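Local atomic coordinates of exodeoxyribonuclease III (Archaeoglobus fulgidus, PDB entry 2VOA), a protein that probably cleaves DNA at abasic sites as an AP endonuclease of the exonuclease III family, using magnesium or manganese ions. Residues A[199-202]-A[208-211]; A[238-243]-A[247-252]. The protein carries 1 engineered substitution. All blocks are in the same frame, centred on the assembly; numbering follows the deposited sequence.

Contact 1: residues A[199-202]-A[208-211]; sequences TFYD and AIER
The long loop between helix 187-191 and strand 218-222 of this DNase I-like nuclease folds back on itself, its nearest atom about 5 Å from the bound nucleic acid, and Y201 packs there against the turn formed by A208 and I209. CG1 of I209 sits over one face of the tyrosine ring, 3.9 Å from the ring centroid and 13° off the ring normal, which makes a CH-pi contact. The two side chains cross at about a right angle. Y201 CG lies anti to its own carbonyl carbon (chi1 -66°), a setting that turns the ring across the turn, so that one rim runs along the backbone of 208-209: CE2 of Y201 comes within 3.7 Å of CA of I209. The carbonyl O of A208 approaches the same rim obliquely, 3.7 Å from CD2 of Y201. I209 also rests on R240 and L241 of helix 238-241, while the Y201 ring touches I237 and L249, so I209 bridges the Y201 ring and that helix. D202 takes a small share through its backbone, its carboxylate being paired with R204. At the base of the ring, the methyl CB of A208 lies 4.0 Å from CB of Y201.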
ATOM      1  N   THR A 199       7.437  14.585  18.228  1.00 29.30           N
ATOM      2  CA  THR A 199       6.722  14.774  16.971  1.00 30.14           C
ATOM      3  C   THR A 199       7.174  13.747  15.913  1.00 30.30           C
ATOM      4  O   THR A 199       6.746  13.807  14.765  1.00 30.15           O
ATOM      5  CB  THR A 199       6.900  16.217  16.424  1.00 30.31           C
ATOM      6  OG1 THR A 199       8.298  16.550  16.347  1.00 30.27           O
ATOM      7  CG2 THR A 199       6.152  17.230  17.311  1.00 32.63           C
ATOM      8  N   PHE A 200       8.089  12.858  16.312  1.00 28.78           N
ATOM      9  CA  PHE A 200       8.667  11.859  15.414  1.00 28.62           C
ATOM     10  C   PHE A 200       9.015  10.581  16.162  1.00 28.82           C
ATOM     11  O   PHE A 200       9.647  10.620  17.216  1.00 28.06           O
ATOM     12  CB  PHE A 200       9.918  12.409  14.736  1.00 29.54           C
ATOM     13  CG  PHE A 200      10.705  11.366  13.992  1.00 28.66           C
ATOM     14  CD1 PHE A 200      10.223  10.841  12.799  1.00 31.75           C
ATOM     15  CD2 PHE A 200      11.919  10.911  14.491  1.00 32.69           C
ATOM     16  CE1 PHE A 200      10.960   9.855  12.090  1.00 30.93           C
ATOM     17  CE2 PHE A 200      12.666   9.938  13.791  1.00 33.92           C
ATOM     18  CZ  PHE A 200      12.162   9.409  12.579  1.00 31.02           C
ATOM     19  N   TYR A 201       8.603   9.442  15.604  1.00 28.26           N
ATOM     20  CA  TYR A 201       9.015   8.131  16.096  1.00 28.71           C
ATOM     21  C   TYR A 201       9.443   7.347  14.866  1.00 28.75           C
ATOM     22  O   TYR A 201       8.657   7.200  13.921  1.00 28.68           O
ATOM     23  CB  TYR A 201       7.858   7.392  16.780  1.00 29.54           C
ATOM     24  CG  TYR A 201       7.380   8.044  18.051  1.00 29.89           C
ATOM     25  CD1 TYR A 201       6.346   8.971  18.022  1.00 31.27           C
ATOM     26  CD2 TYR A 201       7.932   7.697  19.293  1.00 31.39           C
ATOM     27  CE1 TYR A 201       5.876   9.570  19.193  1.00 31.78           C
ATOM     28  CE2 TYR A 201       7.472   8.289  20.460  1.00 31.77           C
ATOM     29  CZ  TYR A 201       6.453   9.219  20.401  1.00 31.20           C
ATOM     30  OH  TYR A 201       5.976   9.795  21.558  1.00 31.16           O
ATOM     31  N   ASP A 202      10.683   6.868  14.865  1.00 28.91           N
ATOM     32  CA  ASP A 202      11.241   6.157  13.709  1.00 29.57           C
ATOM     33  C   ASP A 202      10.474   4.871  13.457  1.00 29.41           C
ATOM     34  O   ASP A 202      10.261   4.102  14.386  1.00 28.79           O
ATOM     35  CB  ASP A 202      12.733   5.882  13.953  1.00 29.96           C
ATOM     36  CG  ASP A 202      13.461   5.409  12.720  1.00 33.70           C
ATOM     37  OD1 ASP A 202      12.994   4.465  12.066  1.00 33.74           O
ATOM     38  OD2 ASP A 202      14.562   5.950  12.434  1.00 37.26           O
ATOM     39  N   ALA A 208       8.437   1.894  19.458  1.00 30.14           N
ATOM     40  CA  ALA A 208       8.926   3.264  19.731  1.00 30.68           C
ATOM     41  C   ALA A 208       8.002   4.127  20.596  1.00 31.79           C
ATOM     42  O   ALA A 208       8.470   4.790  21.523  1.00 32.44           O
ATOM     43  CB  ALA A 208       9.232   3.988  18.432  1.00 30.47           C
ATOM     44  N   ILE A 209       6.707   4.157  20.266  1.00 31.89           N
ATOM     45  CA  ILE A 209       5.756   5.039  20.944  1.00 33.28           C
ATOM     46  C   ILE A 209       5.627   4.616  22.411  1.00 34.25           C
ATOM     47  O   ILE A 209       5.817   5.421  23.336  1.00 33.93           O
ATOM     48  CB  ILE A 209       4.367   5.054  20.236  1.00 32.95           C
ATOM     49  CG1 ILE A 209       4.482   5.575  18.789  1.00 32.59           C
ATOM     50  CG2 ILE A 209       3.340   5.865  21.043  1.00 33.62           C
ATOM     51  CD1 ILE A 209       3.227   5.371  17.929  1.00 33.85           C
ATOM     52  N   GLU A 210       5.321   3.336  22.616  1.00 35.09           N
ATOM     53  CA  GLU A 210       5.162   2.805  23.957  1.00 36.67           C
ATOM     54  C   GLU A 210       6.370   2.987  24.866  1.00 36.90           C
ATOM     55  O   GLU A 210       6.196   3.235  26.058  1.00 37.96           O
ATOM     56  CB  GLU A 210       4.708   1.347  23.898  1.00 37.17           C
ATOM     57  CG  GLU A 210       3.242   1.237  23.540  1.00 39.98           C
ATOM     58  CD  GLU A 210       2.337   1.628  24.701  1.00 44.20           C
ATOM     59  OE1 GLU A 210       1.314   2.309  24.466  1.00 45.99           O
ATOM     60  OE2 GLU A 210       2.662   1.262  25.853  1.00 45.83           O
ATOM     61  N   ARG A 211       7.585   2.869  24.338  1.00 36.65           N
ATOM     62  CA  ARG A 211       8.761   3.070  25.195  1.00 37.17           C
ATOM     63  C   ARG A 211       9.375   4.466  25.158  1.00 36.54           C
ATOM     64  O   ARG A 211      10.468   4.684  25.699  1.00 36.50           O
ATOM     65  CB  ARG A 211       9.816   1.996  24.988  1.00 38.01           C
ATOM     66  CG  ARG A 211      10.142   1.669  23.576  1.00 39.89           C
ATOM     67  CD  ARG A 211      10.334   0.163  23.485  1.00 41.03           C
ATOM     68  NE  ARG A 211      11.123  -0.198  22.312  1.00 44.93           N
ATOM     69  CZ  ARG A 211      12.450  -0.327  22.295  1.00 46.21           C
ATOM     70  NH1 ARG A 211      13.170  -0.130  23.398  1.00 46.22           N
ATOM     71  NH2 ARG A 211      13.063  -0.649  21.159  1.00 46.96           N
TER

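Contact 2: residues A[238-243]-A[247-252]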
ATOM      1  N   LYS A 238      -2.881  10.911  17.748  1.00 31.14           N
ATOM      2  CA  LYS A 238      -3.910  10.078  17.101  1.00 32.12           C
ATOM      3  C   LYS A 238      -3.570   9.626  15.656  1.00 31.26           C
ATOM      4  O   LYS A 238      -3.639   8.418  15.366  1.00 31.79           O
ATOM      5  CB  LYS A 238      -5.299  10.728  17.188  1.00 32.53           C
ATOM      6  CG  LYS A 238      -5.836  10.801  18.602  1.00 36.47           C
ATOM      7  CD  LYS A 238      -7.237  11.391  18.630  1.00 42.17           C
ATOM      8  CE  LYS A 238      -7.661  11.692  20.067  1.00 46.05           C
ATOM      9  NZ  LYS A 238      -8.414  12.990  20.139  1.00 48.22           N
ATOM     10  N   PRO A 239      -3.199  10.572  14.764  1.00 31.67           N
ATOM     11  CA  PRO A 239      -2.798  10.149  13.406  1.00 31.63           C
ATOM     12  C   PRO A 239      -1.573   9.214  13.375  1.00 31.47           C
ATOM     13  O   PRO A 239      -1.444   8.415  12.437  1.00 32.38           O
ATOM     14  CB  PRO A 239      -2.493  11.463  12.668  1.00 32.06           C
ATOM     15  CG  PRO A 239      -2.595  12.575  13.666  1.00 32.10           C
ATOM     16  CD  PRO A 239      -3.146  12.037  14.957  1.00 30.20           C
ATOM     17  N   ARG A 240      -0.708   9.304  14.393  1.00 30.15           N
ATOM     18  CA  ARG A 240       0.475   8.425  14.495  1.00 30.68           C
ATOM     19  C   ARG A 240       0.138   6.960  14.856  1.00 30.19           C
ATOM     20  O   ARG A 240       0.920   6.039  14.608  1.00 29.89           O
ATOM     21  CB  ARG A 240       1.500   9.019  15.475  1.00 30.67           C
ATOM     22  CG  ARG A 240       2.849   8.268  15.527  1.00 30.83           C
ATOM     23  CD  ARG A 240       3.582   8.342  14.187  1.00 30.83           C
ATOM     24  NE  ARG A 240       4.882   7.642  14.129  1.00 28.58           N
ATOM     25  CZ  ARG A 240       5.018   6.326  13.929  1.00 28.98           C
ATOM     26  NH1 ARG A 240       3.947   5.539  13.859  1.00 29.12           N
ATOM     27  NH2 ARG A 240       6.221   5.774  13.864  1.00 31.60           N
ATOM     28  N   LEU A 241      -1.026   6.778  15.467  1.00 30.28           N
ATOM     29  CA  LEU A 241      -1.538   5.461  15.844  1.00 30.53           C
ATOM     30  C   LEU A 241      -2.479   4.870  14.797  1.00 31.08           C
ATOM     31  O   LEU A 241      -2.864   3.684  14.884  1.00 31.37           O
ATOM     32  CB  LEU A 241      -2.272   5.570  17.184  1.00 30.94           C
ATOM     33  CG  LEU A 241      -1.515   6.152  18.383  1.00 31.93           C
ATOM     34  CD1 LEU A 241      -2.490   6.473  19.509  1.00 33.30           C
ATOM     35  CD2 LEU A 241      -0.484   5.165  18.886  1.00 34.19           C
ATOM     36  N   ALA A 242      -2.871   5.682  13.818  1.00 31.25           N
ATOM     37  CA  ALA A 242      -3.795   5.215  12.788  1.00 31.47           C
ATOM     38  C   ALA A 242      -3.099   4.260  11.816  1.00 31.48           C
ATOM     39  O   ALA A 242      -1.860   4.117  11.851  1.00 31.22           O
ATOM     40  CB  ALA A 242      -4.402   6.399  12.051  1.00 31.72           C
ATOM     41  N   GLU A 243      -3.883   3.616  10.949  1.00 31.45           N
ATOM     42  CA  GLU A 243      -3.324   2.689   9.955  1.00 31.47           C
ATOM     43  C   GLU A 243      -2.521   3.451   8.904  1.00 30.75           C
ATOM     44  O   GLU A 243      -2.916   4.547   8.497  1.00 30.68           O
ATOM     45  CB  GLU A 243      -4.421   1.825   9.316  1.00 32.31           C
ATOM     46  CG  GLU A 243      -4.746   0.605  10.154  1.00 35.67           C
ATOM     47  CD  GLU A 243      -3.565  -0.357  10.237  1.00 41.34           C
ATOM     48  OE1 GLU A 243      -2.870  -0.363  11.284  1.00 42.54           O
ATOM     49  OE2 GLU A 243      -3.320  -1.085   9.240  1.00 43.85           O
ATOM     50  N   ASP A 247       5.509   8.840   9.922  1.00 28.83           N
ATOM     51  CA  ASP A 247       6.371   8.674  11.100  1.00 28.92           C
ATOM     52  C   ASP A 247       6.349   9.904  12.025  1.00 28.86           C
ATOM     53  O   ASP A 247       6.682   9.790  13.207  1.00 30.05           O
ATOM     54  CB  ASP A 247       7.814   8.234  10.742  1.00 28.61           C
ATOM     55  CG  ASP A 247       8.425   9.010   9.573  1.00 28.83           C
ATOM     56  OD1 ASP A 247       7.849  10.031   9.094  1.00 31.12           O
ATOM     57  OD2 ASP A 247       9.543   8.613   9.157  1.00 28.50           O
ATOM     58  N   HIS A 248       5.933  11.059  11.498  1.00 28.47           N
ATOM     59  CA  HIS A 248       5.763  12.277  12.307  1.00 29.48           C
ATOM     60  C   HIS A 248       4.319  12.452  12.805  1.00 30.35           C
ATOM     61  O   HIS A 248       3.380  11.892  12.210  1.00 30.64           O
ATOM     62  CB  HIS A 248       6.179  13.514  11.497  1.00 29.87           C
ATOM     63  CG  HIS A 248       7.641  13.582  11.226  1.00 30.91           C
ATOM     64  ND1 HIS A 248       8.457  14.544  11.793  1.00 33.06           N
ATOM     65  CD2 HIS A 248       8.429  12.846  10.413  1.00 31.81           C
ATOM     66  CE1 HIS A 248       9.694  14.362  11.373  1.00 32.37           C
ATOM     67  NE2 HIS A 248       9.711  13.335  10.545  1.00 34.09           N
ATOM     68  N   LEU A 249       4.162  13.258  13.864  1.00 30.69           N
ATOM     69  CA  LEU A 249       2.860  13.706  14.385  1.00 31.89           C
ATOM     70  C   LEU A 249       2.607  15.172  13.957  1.00 31.07           C
ATOM     71  O   LEU A 249       3.568  15.958  13.871  1.00 31.89           O
ATOM     72  CB  LEU A 249       2.891  13.722  15.928  1.00 32.59           C
ATOM     73  CG  LEU A 249       2.836  12.458  16.774  1.00 33.61           C
ATOM     74  CD1 LEU A 249       4.095  11.611  16.609  1.00 33.09           C
ATOM     75  CD2 LEU A 249       2.651  12.845  18.224  1.00 33.29           C
ATOM     76  N   PRO A 250       1.330  15.568  13.726  1.00 30.73           N
ATOM     77  CA  PRO A 250       1.089  17.013  13.603  1.00 30.23           C
ATOM     78  C   PRO A 250       1.415  17.751  14.903  1.00 30.41           C
ATOM     79  O   PRO A 250       1.174  17.224  16.013  1.00 30.59           O
ATOM     80  CB  PRO A 250      -0.438  17.105  13.361  1.00 31.36           C
ATOM     81  CG  PRO A 250      -0.792  15.807  12.769  1.00 31.06           C
ATOM     82  CD  PRO A 250       0.075  14.814  13.533  1.00 31.71           C
ATOM     83  N   LEU A 251       1.949  18.957  14.762  1.00 30.18           N
ATOM     84  CA  LEU A 251       2.169  19.848  15.887  1.00 30.67           C
ATOM     85  C   LEU A 251       1.210  21.025  15.652  1.00 30.87           C
ATOM     86  O   LEU A 251       1.165  21.564  14.532  1.00 30.22           O
ATOM     87  CB  LEU A 251       3.638  20.300  15.952  1.00 31.22           C
ATOM     88  CG  LEU A 251       3.996  21.245  17.104  1.00 33.15           C
ATOM     89  CD1 LEU A 251       3.854  20.528  18.455  1.00 36.71           C
ATOM     90  CD2 LEU A 251       5.421  21.819  16.894  1.00 32.81           C
ATOM     91  N   VAL A 252       0.421  21.360  16.679  1.00 29.57           N
ATOM     92  CA  VAL A 252      -0.696  22.321  16.564  1.00 29.53           C
ATOM     93  C   VAL A 252      -0.476  23.467  17.550  1.00 29.25           C
ATOM     94  O   VAL A 252      -0.099  23.222  18.702  1.00 29.63           O
ATOM     95  CB  VAL A 252      -2.069  21.646  16.869  1.00 29.23           C
ATOM     96  CG1 VAL A 252      -3.243  22.617  16.623  1.00 31.57           C
ATOM     97  CG2 VAL A 252      -2.247  20.363  16.035  1.00 31.12           C
TER
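R240 lays its CB and CG across the end of L249, with CG of R240 3.7 Å from CD1 of L249 and the two side chains crossing at about a right angle. CG of R240 is anti to the backbone N (chi1 -173°) and the chain then bends at chi2 (64°), which brings NE to the backbone of D247. There NE of R240 donates to O of D247 at 3.0 Å, a bent bond of 136° at the hydrogen, the donor standing well above the carbonyl plane. NH2 of R240 goes to the carbonyl of Y201, so one guanidinium grips two backbone oxygens. Segment 247-252 runs into the start of strand 251-255 of the DNase I-like core and opens with D247 and H248, predicted metal-binding and catalytic residues; ND1 of H248 is hydrogen-bonded to D218. A leucine in place of R240 would probably leave D247 O to the backbone N of Y201 and the carbonyl of Y201 without its guanidinium partner. On the weakly bonded helix 238-241, the CG corner of P239 abuts the CD-CG side of the P250 ring, and W22 of helix 16-26 touches both prolines. The fit is tight, with CG of P239 3.5 Å from CD of P250.

Overall arrangement
From the N terminus, the chain first supplies strand 2-8 and helix 16-26, which later pack against contact 2. Much further on, after helix 187-191, contact 1 closes a short loop with five residues between its segments. The chain then runs through strands 218-222 and 230-235, one in each of the two sheets, before contact 2 closes a second, tighter loop between helix 238-241 and the approach to strand 251-255. The two loops follow in series, neither enclosing the other, yet they touch: T199 O probably bonds to L249 N at 2.8 Å, and the F200 ring meets that of H248. Together they join the 199-211 loop to the predicted metal site.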